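Local coordinates for pyruvate carboxylase protein (Rhizobium etli, PDB 2QF7) that is a large multidomain biotin-dependent carboxylase whose chain joins a biotin carboxylase region, a TIM-barrel region and a biotin-carrying domain, at residues L233-G238 with A339-P344. Sequence-based numbering, arbitrary orientation.
Sequences LGDTHG and AAIGTP
Leu-233, near the end of a strand, meets Ile-341 through the tip of the isoleucine: CD1 of Ile-341 lies 3.7 Å from the carbonyl O of Leu-233 and 4.4 Å from its CB. The same methyl also lies against the backbone of Gly-234, 3.9 Å from its C, and close to the N of Asp-235, whose side chain crosses that of Ile-341 at a slant.

Asp-235 carries the polar part of the contact. With CG wedged between the backbone N and the carbonyl carbon (chi1 69°), the carboxylate can serve both its own turn and the opposite loop. OD2 offers its anti lone pair to the backbone N of Ile-341, 2.7 Å away and nearly straight at 166°, and also accepts from ND2 of Asn-239. OD1 turns back to its own chain, taking the N-H of His-237 (N to OD1 2.8 Å) from above the carboxylate plane; this is an Asx turn, set within the type I turn from Asp-235 to Gly-238. Bonds to both oxygens thus fix the rotation of the buried carboxylate.

One residue on, a water bridges the segments, accepting from Thr-236 N and donating to Ala-339 O. His-237 then turns its imidazole toward Ala-339 and Ala-340, with the carbonyl O of Ala-339 at the ring edge. In the facing loop, the type II turn from Ala-340 to Thr-343 is closed by the backbone N of Thr-343 bonding to Ala-340 O. A second bond to that oxygen comes from the side chain, with Thr-343 OG1 2.6 Å from Ala-340 O and in the carbonyl plane.

Within the ATP-grasp region, the contact joins the turn between antiparallel strands 225-234 and 240-252 to the loop after helix 328-336. Ile-335 of that helix touches Asp-235, while Val-241 of strand 240-252 packs against both Leu-233 and Ile-341.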
ATOM      1  N   LEU A 233      54.631  13.946  37.442  1.00 23.34           N
ATOM      2  CA  LEU A 233      53.607  14.506  38.321  1.00 23.10           C
ATOM      3  C   LEU A 233      54.398  15.382  39.321  1.00 23.04           C
ATOM      4  O   LEU A 233      55.441  14.950  39.845  1.00 22.99           O
ATOM      5  CB  LEU A 233      52.868  13.393  39.069  1.00 22.69           C
ATOM      6  CG  LEU A 233      52.015  12.384  38.304  1.00 24.71           C
ATOM      7  CD1 LEU A 233      51.597  11.280  39.231  1.00 26.24           C
ATOM      8  CD2 LEU A 233      50.765  13.091  37.724  1.00 25.72           C
ATOM      9  N   GLY A 234      53.943  16.602  39.573  1.00 23.32           N
ATOM     10  CA  GLY A 234      54.595  17.442  40.612  1.00 23.56           C
ATOM     11  C   GLY A 234      53.517  17.906  41.562  1.00 23.85           C
ATOM     12  O   GLY A 234      52.386  18.098  41.140  1.00 25.03           O
ATOM     13  N   ASP A 235      53.835  18.076  42.834  1.00 24.00           N
ATOM     14  CA  ASP A 235      52.833  18.560  43.762  1.00 24.46           C
ATOM     15  C   ASP A 235      53.179  19.958  44.250  1.00 24.50           C
ATOM     16  O   ASP A 235      54.253  20.461  43.952  1.00 25.36           O
ATOM     17  CB  ASP A 235      52.585  17.559  44.924  1.00 24.06           C
ATOM     18  CG  ASP A 235      53.747  17.440  45.896  1.00 25.06           C
ATOM     19  OD1 ASP A 235      54.634  18.340  45.993  1.00 24.67           O
ATOM     20  OD2 ASP A 235      53.743  16.430  46.627  1.00 24.49           O
ATOM     21  N   THR A 236      52.263  20.563  44.995  1.00 24.82           N
ATOM     22  CA  THR A 236      52.426  21.918  45.535  1.00 24.59           C
ATOM     23  C   THR A 236      53.470  21.998  46.665  1.00 25.67           C
ATOM     24  O   THR A 236      53.688  23.076  47.277  1.00 26.39           O
ATOM     25  CB  THR A 236      51.090  22.419  46.075  1.00 24.74           C
ATOM     26  OG1 THR A 236      50.658  21.551  47.130  1.00 21.90           O
ATOM     27  CG2 THR A 236      50.033  22.423  44.965  1.00 24.64           C
ATOM     28  N   HIS A 237      54.133  20.882  46.948  1.00 26.09           N
ATOM     29  CA  HIS A 237      55.137  20.868  48.024  1.00 26.88           C
ATOM     30  C   HIS A 237      56.579  20.644  47.547  1.00 27.19           C
ATOM     31  O   HIS A 237      57.474  20.403  48.351  1.00 26.77           O
ATOM     32  CB  HIS A 237      54.743  19.833  49.077  1.00 26.96           C
ATOM     33  CG  HIS A 237      53.368  20.037  49.640  1.00 28.62           C
ATOM     34  ND1 HIS A 237      52.319  19.187  49.371  1.00 30.55           N
ATOM     35  CD2 HIS A 237      52.873  20.991  50.461  1.00 29.23           C
ATOM     36  CE1 HIS A 237      51.237  19.609  50.003  1.00 28.68           C
ATOM     37  NE2 HIS A 237      51.547  20.703  50.669  1.00 31.38           N
ATOM     38  N   GLY A 238      56.806  20.727  46.237  1.00 27.37           N
ATOM     39  CA  GLY A 238      58.159  20.593  45.686  1.00 26.84           C
ATOM     40  C   GLY A 238      58.563  19.154  45.371  1.00 27.03           C
ATOM     41  O   GLY A 238      59.747  18.876  45.109  1.00 27.30           O
ATOM     42  N   ALA A 339      47.398  17.573  48.419  1.00 26.12           N
ATOM     43  CA  ALA A 339      48.044  16.360  48.931  1.00 26.17           C
ATOM     44  C   ALA A 339      49.524  16.312  48.556  1.00 26.34           C
ATOM     45  O   ALA A 339      49.948  16.880  47.539  1.00 27.02           O
ATOM     46  CB  ALA A 339      47.330  15.083  48.386  1.00 26.80           C
ATOM     47  N   ALA A 340      50.300  15.624  49.386  1.00 25.55           N
ATOM     48  CA  ALA A 340      51.705  15.374  49.119  1.00 25.47           C
ATOM     49  C   ALA A 340      51.916  13.998  48.435  1.00 25.46           C
ATOM     50  O   ALA A 340      51.412  12.961  48.922  1.00 24.47           O
ATOM     51  CB  ALA A 340      52.507  15.439  50.418  1.00 25.84           C
ATOM     52  N   ILE A 341      52.660  14.011  47.327  1.00 25.16           N
ATOM     53  CA  ILE A 341      53.063  12.778  46.624  1.00 26.34           C
ATOM     54  C   ILE A 341      53.848  11.961  47.646  1.00 27.10           C
ATOM     55  O   ILE A 341      54.655  12.515  48.389  1.00 25.47           O
ATOM     56  CB  ILE A 341      53.968  13.101  45.390  1.00 26.41           C
ATOM     57  CG1 ILE A 341      53.133  13.656  44.241  1.00 26.39           C
ATOM     58  CG2 ILE A 341      54.770  11.852  44.915  1.00 26.95           C
ATOM     59  CD1 ILE A 341      53.990  14.341  43.188  1.00 28.61           C
ATOM     60  N   GLY A 342      53.545  10.672  47.725  1.00 27.81           N
ATOM     61  CA  GLY A 342      54.182   9.778  48.679  1.00 28.79           C
ATOM     62  C   GLY A 342      53.209   9.337  49.758  1.00 29.69           C
ATOM     63  O   GLY A 342      53.422   8.314  50.399  1.00 30.24           O
ATOM     64  N   THR A 343      52.147  10.113  49.974  1.00 29.58           N
ATOM     65  CA  THR A 343      51.128   9.781  50.980  1.00 30.27           C
ATOM     66  C   THR A 343      49.935   9.070  50.314  1.00 31.33           C
ATOM     67  O   THR A 343      49.636   9.332  49.148  1.00 31.68           O
ATOM     68  CB  THR A 343      50.616  11.030  51.751  1.00 29.66           C
ATOM     69  OG1 THR A 343      49.994  11.934  50.834  1.00 28.16           O
ATOM     70  CG2 THR A 343      51.730  11.745  52.481  1.00 29.25           C
ATOM     71  N   PRO A 344      49.281   8.134  51.036  1.00 32.52           N
ATOM     72  CA  PRO A 344      48.128   7.413  50.459  1.00 32.76           C
ATOM     73  C   PRO A 344      47.049   8.354  49.916  1.00 32.59           C
ATOM     74  O   PRO A 344      46.384   8.015  48.923  1.00 32.11           O
ATOM     75  CB  PRO A 344      47.587   6.559  51.630  1.00 33.08           C
ATOM     76  CG  PRO A 344      48.389   6.961  52.863  1.00 33.84           C
ATOM     77  CD  PRO A 344      49.648   7.631  52.378  1.00 33.27           C
TER
HETATM   78  O   HOH W   1      49.955  19.270  46.159  1.00 25.52           O